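Local coordinates for aspartate aminotransferase (Leishmania major, PDB 4H51), which probably catalyses the reversible, pyridoxal phosphate-dependent transfer of an amino group between L-aspartate and 2-oxoglutarate, working as a homodimer, at residues B[34-39]-B[49-54]; B[267-272]-B[310-315]. All blocks are in the same frame, centred on the assembly; numbering follows the deposited sequence.

Contact 1: residues B[34-39]-B[49-54]; sequences DLAKRA and LVIGAY. With EDO (1,2-ethanediol), chain D.
Val-50 sets both methyls of its forked side chain against one side of the helix carrying Leu-35, Ala-36 and Ala-39, in plain helix-on-loop packing whose side-chain contacts are all apolar and which no hydrogen bond crosses. Its CG2 lies 3.7 Å from Leu-35 CG and also reaches Ala-39 CB at 4.2 Å, one helical turn further on. The valine's chi1 of -177° turns the other branch, CG1, to the helix backbone, 3.7 Å from Ala-36 N, and leaves CG2 for Leu-35 and Ala-39. The backbones come closest where Ala-36 CA lies 5.4 Å from Val-50 CA, an approach consistent with the small alanine side chain. The methyl of Ala-36 in turn meets the far end of Ile-51, with CB 3.6 Å from Ile-51 CD1. Beyond these residues the loop bends away through an inverse gamma turn centred on Gly-52 and carries Tyr-54 far from the helix. There Tyr-54 OH donates a 2.6 Å hydrogen bond to O1 of an ethanediol, probably from the crystallisation liquor, that oxygen lying at the ring edge, in plane. In the fold, the contact joins helix 31-41 to the loop that follows strand 47-48. Phe-386 of strand 385-386, which runs parallel to 47-48, packs on both Val-50 and Ala-39, while Tyr-83 of the second subunit touches Ile-51.

Contact 2: residues B[267-272]-B[310-315]; sequences MGLYSE and ARLAHL
Met-267 and Ala-313 mark the nearest backbone approach, their CA atoms 7.7 Å apart, so side chains rather than main chains bridge the loop 267-272 and the helical segment 310-315. The loop turns at Gly-268, where the backbone takes a phi of 72°, easily adopted by glycine, and a backbone bond from Glu-272 N to Leu-269 O closes its second half. On the other side the main chain is regular helix, with His-314 N bonded to Ala-310 O. No direct hydrogen bond spans the gap; a water lies 2.9 Å from Glu-272 O, to which it can donate, though other acceptors compete for its protons, and its bond from Ala-310 N is long and weak.

The side chains that meet are apolar and buried. Met-267 runs out extended beyond CG, which brings its sulfur alongside the helix: SD is 3.6 Å from Ala-313 CB, and the terminal CE passes on toward the carbonyl of the same alanine. Leu-269 divides its two methyls between neighbouring helix residues. CD2 meets Leu-312 CD1 at 4.0 Å, the two leucines crossing at a slant, while CD1 faces Ala-313 CB at 4.2 Å. At the far end of the loop, Ser-271 OG donates to Glu-272 OE2 over 2.9 Å, coming from above the carboxylate plane, 36° out of it; the other oxygen, OE1, is bonded to His-308 N of the second subunit.

Met-267 comes two residues after Lys-265, which bears the pyridoxal phosphate, so this packing sets the loop beyond the cofactor lysine against helix 307-318. The loop links strands 258-262 and 274-280, antiparallel neighbours in the large mixed sheet. Helix 90-101 supplies Phe-92 against Ala-313, and helix 65-76 packs Leu-74 on Leu-312.

Contact 1 is complete before contact 2 begins along the chain, and their centres lie 21 Å apart, yet their loops meet. Tyr-270 of segment 267-272 reaches segment 49-54, where its OH makes a probable 2.9 Å hydrogen bond with Tyr-54 N and packs against Ala-53. Contact 1 joins an N-terminal helix to the loop after strand 47-48; contact 2 joins a loop of the large mixed sheet to helix 307-318. Tyr-83 of the second subunit is common to both, its ring meeting that of Tyr-270 edge-to-face. The nearness of Lys-265 in sequence is consistent with the loops lying near the active site, which in this family is formed at the dimer interface.

Contact 1: residues B[34-39]-B[49-54]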
ATOM      1  N   ASP B  34      -8.824 -17.820  -2.908  1.00 30.93           N
ATOM      2  CA  ASP B  34     -10.108 -18.522  -2.905  1.00 33.88           C
ATOM      3  C   ASP B  34      -9.989 -19.944  -2.355  1.00 31.63           C
ATOM      4  O   ASP B  34     -10.780 -20.312  -1.479  1.00 32.21           O
ATOM      5  CB  ASP B  34     -10.761 -18.532  -4.297  1.00 37.07           C
ATOM      6  CG  ASP B  34     -12.252 -18.158  -4.259  1.00 41.13           C
ATOM      7  OD1 ASP B  34     -12.603 -17.277  -3.437  1.00 45.11           O
ATOM      8  OD2 ASP B  34     -13.058 -18.731  -5.047  1.00 41.09           O
ATOM      9  N   LEU B  35      -9.009 -20.740  -2.829  1.00 30.80           N
ATOM     10  CA  LEU B  35      -8.824 -22.160  -2.346  1.00 29.64           C
ATOM     11  C   LEU B  35      -8.419 -22.188  -0.879  1.00 27.07           C
ATOM     12  O   LEU B  35      -8.885 -23.030  -0.137  1.00 29.45           O
ATOM     13  CB  LEU B  35      -7.839 -22.955  -3.246  1.00 29.06           C
ATOM     14  CG  LEU B  35      -7.515 -24.454  -3.008  1.00 27.75           C
ATOM     15  CD1 LEU B  35      -8.635 -25.405  -3.341  1.00 25.84           C
ATOM     16  CD2 LEU B  35      -6.255 -24.843  -3.802  1.00 27.93           C
ATOM     17  N   ALA B  36      -7.642 -21.191  -0.447  1.00 27.65           N
ATOM     18  CA  ALA B  36      -7.289 -20.984   0.959  1.00 28.55           C
ATOM     19  C   ALA B  36      -8.563 -20.775   1.822  1.00 31.92           C
ATOM     20  O   ALA B  36      -8.672 -21.333   2.924  1.00 31.43           O
ATOM     21  CB  ALA B  36      -6.331 -19.797   1.116  1.00 29.75           C
ATOM     22  N   LYS B  37      -9.520 -19.999   1.299  1.00 32.61           N
ATOM     23  CA  LYS B  37     -10.799 -19.749   1.999  1.00 32.08           C
ATOM     24  C   LYS B  37     -11.593 -21.057   2.112  1.00 31.35           C
ATOM     25  O   LYS B  37     -12.118 -21.390   3.204  1.00 32.21           O
ATOM     26  CB  LYS B  37     -11.610 -18.645   1.288  1.00 32.61           C
ATOM     27  N   ARG B  38     -11.676 -21.824   1.027  1.00 30.09           N
ATOM     28  CA  ARG B  38     -12.365 -23.136   1.113  1.00 29.55           C
ATOM     29  C   ARG B  38     -11.687 -24.055   2.141  1.00 32.79           C
ATOM     30  O   ARG B  38     -12.332 -24.604   3.043  1.00 34.78           O
ATOM     31  CB  ARG B  38     -12.374 -23.843  -0.230  1.00 28.28           C
ATOM     32  CG  ARG B  38     -12.841 -25.297  -0.145  1.00 28.25           C
ATOM     33  CD  ARG B  38     -12.710 -25.950  -1.503  1.00 28.20           C
ATOM     34  NE  ARG B  38     -12.990 -27.389  -1.479  1.00 28.82           N
ATOM     35  CZ  ARG B  38     -12.866 -28.186  -2.540  1.00 29.10           C
ATOM     36  NH1 ARG B  38     -12.443 -27.693  -3.703  1.00 29.54           N
ATOM     37  NH2 ARG B  38     -13.126 -29.485  -2.456  1.00 30.33           N
ATOM     38  N   ALA B  39     -10.369 -24.215   1.989  1.00 32.01           N
ATOM     39  CA  ALA B  39      -9.579 -25.043   2.902  1.00 32.76           C
ATOM     40  C   ALA B  39      -9.861 -24.716   4.389  1.00 31.30           C
ATOM     41  O   ALA B  39     -10.016 -25.623   5.204  1.00 30.59           O
ATOM     42  CB  ALA B  39      -8.091 -24.889   2.576  1.00 29.53           C
ATOM     43  N   LEU B  49      -2.911 -26.821   2.848  1.00 18.57           N
ATOM     44  CA  LEU B  49      -1.591 -26.512   2.320  1.00 17.51           C
ATOM     45  C   LEU B  49      -1.586 -25.540   1.128  1.00 17.61           C
ATOM     46  O   LEU B  49      -0.710 -25.641   0.250  1.00 16.16           O
ATOM     47  CB  LEU B  49      -0.887 -27.817   1.910  1.00 16.96           C
ATOM     48  CG  LEU B  49      -1.001 -28.967   2.923  1.00 17.51           C
ATOM     49  CD1 LEU B  49      -0.385 -30.235   2.345  1.00 17.73           C
ATOM     50  CD2 LEU B  49      -0.349 -28.537   4.240  1.00 17.03           C
ATOM     51  N   VAL B  50      -2.513 -24.584   1.128  1.00 18.40           N
ATOM     52  CA  VAL B  50      -2.671 -23.654  -0.029  1.00 18.37           C
ATOM     53  C   VAL B  50      -1.718 -22.494  -0.012  1.00 19.87           C
ATOM     54  O   VAL B  50      -0.722 -22.541  -0.765  1.00 20.26           O
ATOM     55  CB  VAL B  50      -4.103 -23.138  -0.194  1.00 19.25           C
ATOM     56  CG1 VAL B  50      -4.190 -22.245  -1.441  1.00 17.17           C
ATOM     57  CG2 VAL B  50      -5.074 -24.320  -0.259  1.00 18.38           C
ATOM     58  N   ILE B  51      -1.957 -21.462   0.810  1.00 19.50           N
ATOM     59  CA  ILE B  51      -1.050 -20.317   0.883  1.00 20.89           C
ATOM     60  C   ILE B  51       0.282 -20.643   1.481  1.00 20.89           C
ATOM     61  O   ILE B  51       0.356 -21.379   2.464  1.00 20.59           O
ATOM     62  CB  ILE B  51      -1.653 -19.096   1.692  1.00 21.56           C
ATOM     63  CG1 ILE B  51      -2.760 -18.449   0.896  1.00 22.97           C
ATOM     64  CG2 ILE B  51      -0.596 -18.035   1.995  1.00 21.74           C
ATOM     65  CD1 ILE B  51      -3.588 -17.467   1.703  1.00 23.62           C
ATOM     66  N   GLY B  52       1.332 -20.083   0.893  1.00 19.91           N
ATOM     67  CA  GLY B  52       2.668 -20.147   1.424  1.00 20.07           C
ATOM     68  C   GLY B  52       2.876 -19.328   2.704  1.00 21.18           C
ATOM     69  O   GLY B  52       3.568 -18.292   2.675  1.00 22.88           O
ATOM     70  N   ALA B  53       2.314 -19.798   3.820  1.00 18.08           N
ATOM     71  CA  ALA B  53       2.486 -19.169   5.119  1.00 17.26           C
ATOM     72  C   ALA B  53       2.990 -20.247   6.109  1.00 16.17           C
ATOM     73  O   ALA B  53       2.503 -21.364   6.095  1.00 16.61           O
ATOM     74  CB  ALA B  53       1.173 -18.558   5.593  1.00 17.26           C
ATOM     75  N   TYR B  54       3.981 -19.895   6.916  1.00 15.40           N
ATOM     76  CA  TYR B  54       4.641 -20.823   7.849  1.00 14.38           C
ATOM     77  C   TYR B  54       3.634 -21.262   8.950  1.00 15.03           C
ATOM     78  O   TYR B  54       2.840 -20.447   9.475  1.00 14.82           O
ATOM     79  CB  TYR B  54       5.894 -20.175   8.479  1.00 13.94           C
ATOM     80  CG  TYR B  54       6.595 -21.110   9.411  1.00 14.07           C
ATOM     81  CD1 TYR B  54       7.448 -22.080   8.908  1.00 13.95           C
ATOM     82  CD2 TYR B  54       6.374 -21.063  10.789  1.00 14.38           C
ATOM     83  CE1 TYR B  54       8.069 -22.971   9.741  1.00 14.63           C
ATOM     84  CE2 TYR B  54       7.004 -21.951  11.633  1.00 14.72           C
ATOM     85  CZ  TYR B  54       7.817 -22.930  11.093  1.00 14.81           C
ATOM     86  OH  TYR B  54       8.474 -23.831  11.856  1.00 15.80           O
TER
HETATM   87  C1  EDO D 500       8.547 -22.854  15.102  1.00 22.01           C
HETATM   88  O1  EDO D 500       7.901 -23.866  14.349  1.00 21.20           O
HETATM   89  C2  EDO D 500      10.043 -22.905  14.805  1.00 24.32           C
HETATM   90  O2  EDO D 500      10.614 -23.961  15.570  1.00 27.90           O

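Contact 2: residues B[267-272]-B[310-315]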
ATOM      1  N   MET B 267      10.211 -13.036   8.379  1.00 11.71           N
ATOM      2  CA  MET B 267       9.889 -12.485   9.686  1.00 11.71           C
ATOM      3  C   MET B 267       8.463 -12.755  10.127  1.00 11.53           C
ATOM      4  O   MET B 267       8.055 -12.372  11.249  1.00 11.20           O
ATOM      5  CB  MET B 267      10.089 -10.981   9.716  1.00 12.30           C
ATOM      6  CG  MET B 267      11.485 -10.524   9.759  1.00 13.05           C
ATOM      7  SD  MET B 267      11.712  -8.811  10.333  1.00 13.71           S
ATOM      8  CE  MET B 267      13.498  -8.722  10.196  1.00 13.60           C
ATOM      9  N   GLY B 268       7.680 -13.387   9.262  1.00 11.08           N
ATOM     10  CA  GLY B 268       6.315 -13.689   9.587  1.00 11.36           C
ATOM     11  C   GLY B 268       5.429 -12.454   9.588  1.00 11.40           C
ATOM     12  O   GLY B 268       4.387 -12.508  10.172  1.00 11.75           O
ATOM     13  N   LEU B 269       5.836 -11.350   8.939  1.00 10.91           N
ATOM     14  CA  LEU B 269       5.084 -10.101   9.033  1.00 10.79           C
ATOM     15  C   LEU B 269       4.055  -9.963   7.904  1.00 10.56           C
ATOM     16  O   LEU B 269       3.822  -8.878   7.401  1.00 10.49           O
ATOM     17  CB  LEU B 269       6.024  -8.886   9.057  1.00 10.87           C
ATOM     18  CG  LEU B 269       6.991  -8.818  10.239  1.00 11.33           C
ATOM     19  CD1 LEU B 269       7.926  -7.622  10.155  1.00 11.85           C
ATOM     20  CD2 LEU B 269       6.193  -8.756  11.530  1.00 11.78           C
ATOM     21  N   TYR B 270       3.458 -11.078   7.523  1.00 10.59           N
ATOM     22  CA  TYR B 270       2.449 -11.098   6.455  1.00 10.36           C
ATOM     23  C   TYR B 270       1.534  -9.909   6.503  1.00 10.07           C
ATOM     24  O   TYR B 270       1.450  -9.185   5.518  1.00  9.98           O
ATOM     25  CB  TYR B 270       1.598 -12.387   6.443  1.00 10.58           C
ATOM     26  CG  TYR B 270       2.430 -13.658   6.453  1.00 10.62           C
ATOM     27  CD1 TYR B 270       2.816 -14.285   5.262  1.00 10.64           C
ATOM     28  CD2 TYR B 270       2.779 -14.251   7.630  1.00 11.00           C
ATOM     29  CE1 TYR B 270       3.563 -15.479   5.275  1.00 10.64           C
ATOM     30  CE2 TYR B 270       3.552 -15.409   7.656  1.00 11.10           C
ATOM     31  CZ  TYR B 270       3.939 -16.013   6.488  1.00 10.90           C
ATOM     32  OH  TYR B 270       4.769 -17.135   6.640  1.00 11.90           O
ATOM     33  N   SER B 271       0.848  -9.710   7.613  1.00  9.73           N
ATOM     34  CA  SER B 271      -0.199  -8.704   7.688  1.00 10.24           C
ATOM     35  C   SER B 271       0.300  -7.270   7.752  1.00 10.29           C
ATOM     36  O   SER B 271      -0.497  -6.365   7.644  1.00 10.50           O
ATOM     37  CB  SER B 271      -1.113  -8.946   8.888  1.00 10.49           C
ATOM     38  OG  SER B 271      -0.345  -8.808  10.062  1.00 10.23           O
ATOM     39  N   GLU B 272       1.580  -7.037   7.967  1.00 10.74           N
ATOM     40  CA  GLU B 272       2.070  -5.663   8.126  1.00 11.69           C
ATOM     41  C   GLU B 272       2.749  -5.071   6.871  1.00 11.44           C
ATOM     42  O   GLU B 272       3.040  -3.862   6.823  1.00 11.97           O
ATOM     43  CB  GLU B 272       2.997  -5.576   9.324  1.00 13.40           C
ATOM     44  CG  GLU B 272       2.323  -5.996  10.642  1.00 15.53           C
ATOM     45  CD  GLU B 272       0.920  -5.415  10.838  1.00 17.43           C
ATOM     46  OE1 GLU B 272       0.666  -4.176  10.635  1.00 20.90           O
ATOM     47  OE2 GLU B 272       0.018  -6.207  11.184  1.00 19.35           O
ATOM     48  N   ALA B 310       7.673  -1.968   9.252  1.00 11.03           N
ATOM     49  CA  ALA B 310       9.031  -1.414   9.046  1.00 11.23           C
ATOM     50  C   ALA B 310       9.709  -1.167  10.390  1.00 11.59           C
ATOM     51  O   ALA B 310      10.864  -1.450  10.550  1.00 11.14           O
ATOM     52  CB  ALA B 310       8.961  -0.126   8.242  1.00 11.21           C
ATOM     53  N   ARG B 311       8.964  -0.667  11.341  1.00 12.43           N
ATOM     54  CA  ARG B 311       9.534  -0.417  12.675  1.00 13.67           C
ATOM     55  C   ARG B 311       9.861  -1.717  13.387  1.00 13.04           C
ATOM     56  O   ARG B 311      10.942  -1.849  13.982  1.00 14.47           O
ATOM     57  CB  ARG B 311       8.589   0.438  13.491  1.00 15.02           C
ATOM     58  CG  ARG B 311       8.513   1.902  13.051  1.00 17.14           C
ATOM     59  CD  ARG B 311       7.823   2.733  14.150  1.00 20.96           C
ATOM     60  NE  ARG B 311       7.307   3.996  13.631  1.00 24.82           N
ATOM     61  CZ  ARG B 311       8.051   5.060  13.365  1.00 28.92           C
ATOM     62  NH1 ARG B 311       9.357   5.085  13.670  1.00 31.38           N
ATOM     63  NH2 ARG B 311       7.462   6.125  12.838  1.00 33.37           N
ATOM     64  N   LEU B 312       8.944  -2.688  13.351  1.00 12.41           N
ATOM     65  CA  LEU B 312       9.254  -3.989  13.907  1.00 12.15           C
ATOM     66  C   LEU B 312      10.532  -4.594  13.278  1.00 12.60           C
ATOM     67  O   LEU B 312      11.456  -5.043  13.974  1.00 12.57           O
ATOM     68  CB  LEU B 312       8.090  -4.979  13.734  1.00 11.92           C
ATOM     69  CG  LEU B 312       6.806  -4.778  14.570  1.00 12.08           C
ATOM     70  CD1 LEU B 312       5.670  -5.677  14.063  1.00 11.68           C
ATOM     71  CD2 LEU B 312       7.079  -5.006  16.074  1.00 12.70           C
ATOM     72  N   ALA B 313      10.567  -4.611  11.955  1.00 12.24           N
ATOM     73  CA  ALA B 313      11.690  -5.211  11.225  1.00 12.27           C
ATOM     74  C   ALA B 313      12.965  -4.456  11.472  1.00 12.80           C
ATOM     75  O   ALA B 313      14.050  -5.025  11.649  1.00 12.10           O
ATOM     76  CB  ALA B 313      11.392  -5.239   9.747  1.00 11.68           C
ATOM     77  N   HIS B 314      12.878  -3.137  11.498  1.00 13.43           N
ATOM     78  CA  HIS B 314      14.080  -2.374  11.819  1.00 14.30           C
ATOM     79  C   HIS B 314      14.685  -2.734  13.165  1.00 15.00           C
ATOM     80  O   HIS B 314      15.928  -2.911  13.295  1.00 14.71           O
ATOM     81  CB  HIS B 314      13.826  -0.872  11.792  1.00 14.61           C
ATOM     82  CG  HIS B 314      15.034  -0.105  12.222  1.00 15.23           C
ATOM     83  ND1 HIS B 314      15.118   0.510  13.419  1.00 15.72           N
ATOM     84  CD2 HIS B 314      16.297  -0.002  11.638  1.00 15.78           C
ATOM     85  CE1 HIS B 314      16.339   1.051  13.560  1.00 16.36           C
ATOM     86  NE2 HIS B 314      17.065   0.748  12.464  1.00 15.91           N
ATOM     87  N   LEU B 315      13.828  -2.823  14.186  1.00 15.12           N
ATOM     88  CA  LEU B 315      14.277  -3.187  15.532  1.00 16.38           C
ATOM     89  C   LEU B 315      14.965  -4.539  15.542  1.00 15.90           C
ATOM     90  O   LEU B 315      16.045  -4.686  16.175  1.00 16.12           O
ATOM     91  CB  LEU B 315      13.132  -3.166  16.568  1.00 17.86           C
ATOM     92  CG  LEU B 315      12.715  -1.858  17.241  1.00 20.22           C
ATOM     93  CD1 LEU B 315      11.629  -2.198  18.276  1.00 21.44           C
ATOM     94  CD2 LEU B 315      13.867  -1.145  17.977  1.00 22.02           C
TER
HETATM   95  O   HOH W   1       5.171  -1.890   7.025  1.00 17.26           O